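Local structure of heme oxygenase (mycobilin-producing) (Mycobacterium tuberculosis, 4NL5) at residues Pro2-Asn7 and Phe52-Trp57; Ala8-Ala13 and Gly86-Glu91. The protein probably breaks down heme oxidatively to mycobilin with release of free iron, using oxygen and a suitable electron donor, and works as a homodimer. One frame throughout, in Å; residues are numbered along the deposited sequence.

Contact 1: residues Pro2-Asn7 and Phe52-Trp57; sequences PVVKIN and FVVTHW. With HEM (protoporphyrin IX containing Fe), chain C; CYN (cyanide ion), chain D.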
loop_
_atom_site.group_PDB
_atom_site.type_symbol
_atom_site.label_atom_id
_atom_site.label_comp_id
_atom_site.label_asym_id
_atom_site.label_seq_id
_atom_site.Cartn_x
_atom_site.Cartn_y
_atom_site.Cartn_z
ATOM N N PRO A 2 -13.602 2.125 -3.261
ATOM C CA PRO A 2 -12.703 1.000 -3.521
ATOM C C PRO A 2 -12.075 0.463 -2.248
ATOM O O PRO A 2 -12.154 1.099 -1.185
ATOM C CB PRO A 2 -11.640 1.603 -4.439
ATOM C CG PRO A 2 -12.324 2.722 -5.110
ATOM C CD PRO A 2 -13.291 3.283 -4.116
ATOM N N VAL A 3 -11.479 -0.717 -2.361
ATOM C CA VAL A 3 -10.805 -1.352 -1.238
ATOM C C VAL A 3 -9.404 -1.750 -1.651
ATOM O O VAL A 3 -9.097 -1.847 -2.842
ATOM C CB VAL A 3 -11.588 -2.594 -0.716
ATOM C CG1 VAL A 3 -12.930 -2.168 -0.163
ATOM C CG2 VAL A 3 -11.777 -3.641 -1.825
ATOM N N VAL A 4 -8.555 -1.969 -0.655
ATOM C CA VAL A 4 -7.192 -2.433 -0.876
ATOM C C VAL A 4 -6.979 -3.690 -0.042
ATOM O O VAL A 4 -7.288 -3.727 1.155
ATOM C CB VAL A 4 -6.151 -1.349 -0.502
ATOM C CG1 VAL A 4 -4.754 -1.906 -0.518
ATOM C CG2 VAL A 4 -6.264 -0.171 -1.452
ATOM N N LYS A 5 -6.471 -4.725 -0.695
ATOM C CA LYS A 5 -6.154 -5.968 -0.026
ATOM C C LYS A 5 -4.685 -6.193 -0.250
ATOM O O LYS A 5 -4.258 -6.389 -1.384
ATOM C CB LYS A 5 -6.962 -7.131 -0.590
ATOM C CG LYS A 5 -8.466 -6.858 -0.692
ATOM C CD LYS A 5 -9.134 -6.851 0.667
ATOM C CE LYS A 5 -10.661 -6.703 0.503
ATOM N NZ LYS A 5 -11.352 -6.619 1.808
ATOM N N ILE A 6 -3.917 -6.149 0.827
ATOM C CA ILE A 6 -2.478 -6.345 0.736
ATOM C C ILE A 6 -2.122 -7.734 1.218
ATOM O O ILE A 6 -2.353 -8.042 2.383
ATOM C CB ILE A 6 -1.711 -5.324 1.601
ATOM C CG1 ILE A 6 -2.089 -3.890 1.216
ATOM C CG2 ILE A 6 -0.202 -5.545 1.463
ATOM C CD1 ILE A 6 -1.340 -2.836 2.021
ATOM N N ASN A 7 -1.533 -8.555 0.350
ATOM C CA ASN A 7 -0.966 -9.812 0.799
ATOM C C ASN A 7 0.474 -9.559 1.187
ATOM O O ASN A 7 1.310 -9.221 0.339
ATOM C CB ASN A 7 -1.064 -10.894 -0.274
ATOM C CG ASN A 7 -1.101 -12.291 0.315
ATOM O OD1 ASN A 7 -1.703 -12.507 1.364
ATOM N ND2 ASN A 7 -0.478 -13.249 -0.368
ATOM N N PHE A 52 5.058 -6.579 -0.014
ATOM C CA PHE A 52 3.646 -6.209 0.000
ATOM C C PHE A 52 3.075 -6.329 -1.407
ATOM O O PHE A 52 3.545 -5.663 -2.341
ATOM C CB PHE A 52 3.422 -4.768 0.503
ATOM C CG PHE A 52 3.402 -4.608 2.007
ATOM C CD1 PHE A 52 3.864 -5.606 2.854
ATOM C CD2 PHE A 52 2.906 -3.426 2.572
ATOM C CE1 PHE A 52 3.847 -5.424 4.243
ATOM C CE2 PHE A 52 2.876 -3.242 3.946
ATOM C CZ PHE A 52 3.351 -4.250 4.788
ATOM N N VAL A 53 2.055 -7.169 -1.555
ATOM C CA VAL A 53 1.345 -7.275 -2.809
ATOM C C VAL A 53 0.070 -6.455 -2.673
ATOM O O VAL A 53 -0.887 -6.895 -2.054
ATOM C CB VAL A 53 1.040 -8.740 -3.152
ATOM C CG1 VAL A 53 0.296 -8.837 -4.470
ATOM C CG2 VAL A 53 2.360 -9.537 -3.208
ATOM N N VAL A 54 0.087 -5.245 -3.219
ATOM C CA VAL A 54 -0.986 -4.283 -2.978
ATOM C C VAL A 54 -2.021 -4.377 -4.080
ATOM O O VAL A 54 -1.771 -3.932 -5.191
ATOM C CB VAL A 54 -0.451 -2.824 -2.900
ATOM C CG1 VAL A 54 -1.593 -1.851 -2.536
ATOM C CG2 VAL A 54 0.674 -2.712 -1.882
ATOM N N THR A 55 -3.185 -4.957 -3.780
ATOM C CA THR A 55 -4.190 -5.153 -4.818
ATOM C C THR A 55 -5.383 -4.236 -4.580
ATOM O O THR A 55 -5.770 -3.975 -3.442
ATOM C CB THR A 55 -4.668 -6.628 -4.894
ATOM O OG1 THR A 55 -5.482 -6.929 -3.767
ATOM C CG2 THR A 55 -3.469 -7.575 -4.897
ATOM N N HIS A 56 -5.945 -3.743 -5.676
ATOM C CA HIS A 56 -6.992 -2.730 -5.641
ATOM C C HIS A 56 -8.256 -3.297 -6.263
ATOM O O HIS A 56 -8.189 -3.901 -7.332
ATOM C CB HIS A 56 -6.548 -1.486 -6.399
ATOM C CG HIS A 56 -5.211 -0.970 -5.961
ATOM N ND1 HIS A 56 -5.068 0.074 -5.077
ATOM C CD2 HIS A 56 -3.956 -1.375 -6.277
ATOM C CE1 HIS A 56 -3.778 0.302 -4.870
ATOM N NE2 HIS A 56 -3.084 -0.565 -5.589
ATOM N N TRP A 57 -9.392 -3.084 -5.609
ATOM C CA TRP A 57 -10.668 -3.639 -6.062
ATOM C C TRP A 57 -11.780 -2.620 -5.917
ATOM O O TRP A 57 -11.743 -1.805 -4.999
ATOM C CB TRP A 57 -11.027 -4.900 -5.268
ATOM C CG TRP A 57 -9.954 -5.947 -5.329
ATOM C CD1 TRP A 57 -8.826 -6.016 -4.557
ATOM C CD2 TRP A 57 -9.906 -7.067 -6.218
ATOM N NE1 TRP A 57 -8.079 -7.117 -4.913
ATOM C CE2 TRP A 57 -8.721 -7.779 -5.926
ATOM C CE3 TRP A 57 -10.750 -7.539 -7.230
ATOM C CZ2 TRP A 57 -8.360 -8.933 -6.610
ATOM C CZ3 TRP A 57 -10.389 -8.690 -7.908
ATOM C CH2 TRP A 57 -9.205 -9.370 -7.594
HETATM C CHA HEM C . 1.867 -16.370 -3.490
HETATM C CHB HEM C . -2.601 -15.358 -1.939
HETATM C CHC HEM C . -2.696 -11.704 -5.117
HETATM C CHD HEM C . 0.667 -14.119 -7.630
HETATM C C1A HEM C . 0.727 -16.349 -2.723
HETATM C C2A HEM C . 0.524 -17.072 -1.484
HETATM C C3A HEM C . -0.707 -16.793 -1.052
HETATM C C4A HEM C . -1.335 -15.901 -2.006
HETATM C CMA HEM C . -1.341 -17.332 0.250
HETATM C CAA HEM C . 1.563 -17.981 -0.777
HETATM C CBA HEM C . 1.364 -19.443 -1.178
HETATM C CGA HEM C . 1.617 -19.664 -2.652
HETATM O O1A HEM C . 0.648 -20.003 -3.392
HETATM O O2A HEM C . 2.786 -19.507 -3.098
HETATM C C1B HEM C . -2.938 -14.171 -2.559
HETATM C C2B HEM C . -3.916 -13.195 -2.099
HETATM C C3B HEM C . -3.937 -12.178 -2.993
HETATM C C4B HEM C . -2.972 -12.485 -4.024
HETATM C CMB HEM C . -4.740 -13.384 -0.807
HETATM C CAB HEM C . -4.743 -10.855 -3.042
HETATM C CBB HEM C . -5.238 -10.249 -1.963
HETATM C C1C HEM C . -1.845 -12.100 -6.122
HETATM C C2C HEM C . -1.731 -11.473 -7.423
HETATM C C3C HEM C . -0.785 -12.144 -8.113
HETATM C C4C HEM C . -0.298 -13.210 -7.267
HETATM C CMC HEM C . -2.558 -10.231 -7.850
HETATM C CAC HEM C . -0.226 -11.941 -9.546
HETATM C CBC HEM C . -0.688 -11.056 -10.431
HETATM C C1D HEM C . 1.379 -14.868 -6.736
HETATM C C2D HEM C . 2.669 -15.460 -6.987
HETATM C C3D HEM C . 3.045 -16.152 -5.682
HETATM C C4D HEM C . 1.949 -15.912 -4.782
HETATM C CMD HEM C . 3.481 -15.382 -8.298
HETATM C CAD HEM C . 4.325 -16.957 -5.367
HETATM C CBD HEM C . 4.172 -18.358 -5.930
HETATM C CGD HEM C . 5.466 -19.123 -5.771
HETATM O O1D HEM C . 5.599 -20.206 -6.398
HETATM O O2D HEM C . 6.368 -18.656 -5.028
HETATM N NA HEM C . -0.427 -15.639 -3.019
HETATM N NB HEM C . -2.387 -13.699 -3.732
HETATM N NC HEM C . -0.964 -13.173 -6.054
HETATM N ND HEM C . 1.000 -15.147 -5.434
HETATM FE FE HEM C . -0.685 -14.436 -4.565
HETATM C C CYN D . 0.327 -12.703 -3.973
HETATM N N CYN D . 0.616 -12.599 -2.880
#
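Val3-Asn7 and Phe52-Trp57 pair as neighbouring antiparallel strands, their axes 4.6 Å apart and their N-to-C directions at 159°. Val3 with Trp57, Lys5 with Thr55 and Asn7 with Val53 are the hydrogen-bonded pairs; Val4 with His56 and Ile6 with Val54 alternate as non-hydrogen-bonded ones. Lys5 O takes two donors from one residue: Thr55 N above the carbonyl plane, and Thr55 OG1 in that plane on a lone pair, at 2.7 Å. Thr55 OG1 sits between its own backbone N and carbonyl carbon (chi1 72°), which brings it within bonding distance of Lys5 O and also to the edge of the Trp57 indole, whose NE1 donates to it in the ring plane at 2.8 Å. At the far end Asn7 ND2 points an almost straight N-H (171°) at the cyanide N, 2.8 Å away, while Val53 CG2 lies 3.5 Å from that same cyanide N. On the Val4 and Ile6 face, Ile6 CG2 makes an off-centre CH-pi contact with the Phe52 ring, and Val4 and Val54 cross obliquely, their CG1 methyls 3.8 Å apart. The Lys5, Asn7, Val53 and Thr55 face thus lines the distal heme pocket, and the Val4, Ile6 and Phe52 side packs against the second subunit, as in the ferredoxin-like sheet of dimeric alpha-beta barrels.

Contact 2: residues Ala8-Ala13 and Gly86-Glu91; sequences AIEVPA and GASLLE. With CYN (cyanide ion), chain D.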
loop_
_atom_site.group_PDB
_atom_site.type_symbol
_atom_site.label_atom_id
_atom_site.label_comp_id
_atom_site.label_asym_id
_atom_site.label_seq_id
_atom_site.Cartn_x
_atom_site.Cartn_y
_atom_site.Cartn_z
ATOM N N ALA A 8 0.753 -9.691 2.478
ATOM C CA ALA A 8 2.108 -9.481 2.986
ATOM C C ALA A 8 2.830 -10.813 3.057
ATOM O O ALA A 8 2.504 -11.648 3.898
ATOM C CB ALA A 8 2.071 -8.820 4.345
ATOM N N ILE A 9 3.810 -10.994 2.175
ATOM C CA ILE A 9 4.465 -12.290 1.973
ATOM C C ILE A 9 5.805 -12.352 2.679
ATOM O O ILE A 9 6.625 -11.455 2.536
ATOM C CB ILE A 9 4.687 -12.556 0.486
ATOM C CG1 ILE A 9 3.361 -12.678 -0.246
ATOM C CG2 ILE A 9 5.509 -13.827 0.277
ATOM C CD1 ILE A 9 3.549 -12.838 -1.730
ATOM N N GLU A 10 6.025 -13.415 3.440
ATOM C CA GLU A 10 7.315 -13.668 4.043
ATOM C C GLU A 10 8.132 -14.556 3.108
ATOM O O GLU A 10 7.655 -15.593 2.657
ATOM C CB GLU A 10 7.143 -14.317 5.421
ATOM C CG GLU A 10 6.228 -13.523 6.352
ATOM C CD GLU A 10 5.653 -14.349 7.488
ATOM O OE1 GLU A 10 6.365 -15.238 8.009
ATOM O OE2 GLU A 10 4.479 -14.113 7.850
ATOM N N VAL A 11 9.348 -14.142 2.786
ATOM C CA VAL A 11 10.217 -14.994 1.978
ATOM C C VAL A 11 11.574 -15.144 2.638
ATOM O O VAL A 11 12.016 -14.251 3.356
ATOM C CB VAL A 11 10.405 -14.449 0.534
ATOM C CG1 VAL A 11 9.067 -14.371 -0.188
ATOM C CG2 VAL A 11 11.086 -13.104 0.546
ATOM N N PRO A 12 12.227 -16.296 2.421
ATOM C CA PRO A 12 13.586 -16.520 2.919
ATOM C C PRO A 12 14.573 -15.476 2.403
ATOM O O PRO A 12 14.329 -14.834 1.386
ATOM C CB PRO A 12 13.935 -17.905 2.368
ATOM C CG PRO A 12 12.611 -18.591 2.245
ATOM C CD PRO A 12 11.656 -17.515 1.815
ATOM N N ALA A 13 15.674 -15.296 3.118
ATOM C CA ALA A 13 16.752 -14.450 2.624
ATOM C C ALA A 13 17.198 -14.923 1.244
ATOM O O ALA A 13 17.352 -16.133 1.011
ATOM C CB ALA A 13 17.929 -14.459 3.596
ATOM N N GLY A 86 5.188 -17.719 4.429
ATOM C CA GLY A 86 3.999 -17.290 5.140
ATOM C C GLY A 86 3.385 -16.092 4.454
ATOM O O GLY A 86 4.040 -15.425 3.662
ATOM N N ALA A 87 2.119 -15.820 4.752
ATOM C CA ALA A 87 1.463 -14.650 4.192
ATOM C C ALA A 87 0.349 -14.220 5.122
ATOM O O ALA A 87 -0.273 -15.058 5.775
ATOM C CB ALA A 87 0.916 -14.941 2.796
ATOM N N SER A 88 0.123 -12.910 5.184
ATOM C CA SER A 88 -0.974 -12.329 5.965
ATOM C C SER A 88 -1.747 -11.365 5.083
ATOM O O SER A 88 -1.143 -10.539 4.413
ATOM C CB SER A 88 -0.456 -11.587 7.202
ATOM O OG SER A 88 0.339 -12.416 8.032
ATOM N N LEU A 89 -3.077 -11.467 5.066
ATOM C CA LEU A 89 -3.875 -10.519 4.288
ATOM C C LEU A 89 -4.279 -9.297 5.115
ATOM O O LEU A 89 -4.940 -9.430 6.140
ATOM C CB LEU A 89 -5.132 -11.190 3.731
ATOM C CG LEU A 89 -5.911 -10.304 2.752
ATOM C CD1 LEU A 89 -5.081 -10.055 1.498
ATOM C CD2 LEU A 89 -7.275 -10.928 2.395
ATOM N N LEU A 90 -3.864 -8.117 4.664
ATOM C CA LEU A 90 -4.198 -6.862 5.329
ATOM C C LEU A 90 -5.268 -6.170 4.505
ATOM O O LEU A 90 -5.055 -5.892 3.328
ATOM C CB LEU A 90 -2.966 -5.969 5.462
ATOM C CG LEU A 90 -1.656 -6.669 5.826
ATOM C CD1 LEU A 90 -0.503 -5.645 5.950
ATOM C CD2 LEU A 90 -1.811 -7.454 7.117
ATOM N N GLU A 91 -6.425 -5.911 5.108
ATOM C CA GLU A 91 -7.575 -5.419 4.348
ATOM C C GLU A 91 -7.953 -4.006 4.781
ATOM O O GLU A 91 -8.083 -3.745 5.973
ATOM C CB GLU A 91 -8.770 -6.350 4.527
ATOM C CG GLU A 91 -8.461 -7.811 4.237
ATOM C CD GLU A 91 -9.692 -8.691 4.342
ATOM O OE1 GLU A 91 -10.719 -8.377 3.695
ATOM O OE2 GLU A 91 -9.641 -9.675 5.102
HETATM C C CYN D . 0.327 -12.703 -3.973
HETATM N N CYN D . 0.616 -12.599 -2.880
HETATM O O HOH W 1 2.963 -12.054 6.952
#
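Ala8 and Ser88 grip each other through both backbone bonds of an antiparallel hydrogen-bonded pair: Ala8 N reaches Ser88 O at 2.8 Å and Ser88 N returns to Ala8 O at 3.0 Å. Two residues on, Glu10 N donates to Gly86 O at 2.8 Å with an N-H angle of 170°. Inside the ladder, Ala87 CA also makes a CA-H...O contact to Ala8 O. A water sits over the face carrying Ala8, Glu10 and Ser88. It donates to Glu10 OE2 and to Ala8 O and accepts from Ser88 OG at 2.9 Å, so the carboxylate and the hydroxyl, too far apart to bond directly, are linked through it, and Ala8 O receives a second donor besides Ser88 N. The Glu10 chain, extended beyond CG (chi2 159°), lies over Gly86, with CD 4.1 Å from Gly86 CA. Gly86 N is buried here without a polar partner. Side-chain packing is light: Ala8 CB meets the tip of Leu90 at CD1, 4.4 Å away. On the opposite face from Ala8 and Glu10, Ile9 sends CD1 to 3.2 Å from the cyanide N, its CG1 branch anti to the carbonyl carbon (chi1 -64°). Ala87 shares this face and lies close to the heme. The contact joins the first and last strands of the chain, 3-10 and 86-98, in a ferredoxin-like sheet, and its Ile9-Ala87 face helps wall the heme pocket of this antibiotic biosynthesis monooxygenase family member.

In the fold
Both contacts use strand 3-10, which lies between 51-57 and 86-98 in the sheet; contact 1 samples its pairing with 51-57 near its start, contact 2 that with 86-98 near its end, and their centres lie 13 Å apart. They meet where Ile6 O and Leu90 N probably hydrogen-bond at 2.7 Å, and where Lys5 NZ forms a salt bridge of 2.7 Å with Glu91 OE1; Asp60 is a second acidic partner of that lysine. The cyanide is common ground, with Asn7 and Val53 from contact 1 and Ile9 from contact 2 around it, joined by Phe23. Contact 1 also touches the second subunit through Phe52, and contact 2 through Glu91, where the sheet continues into that chain.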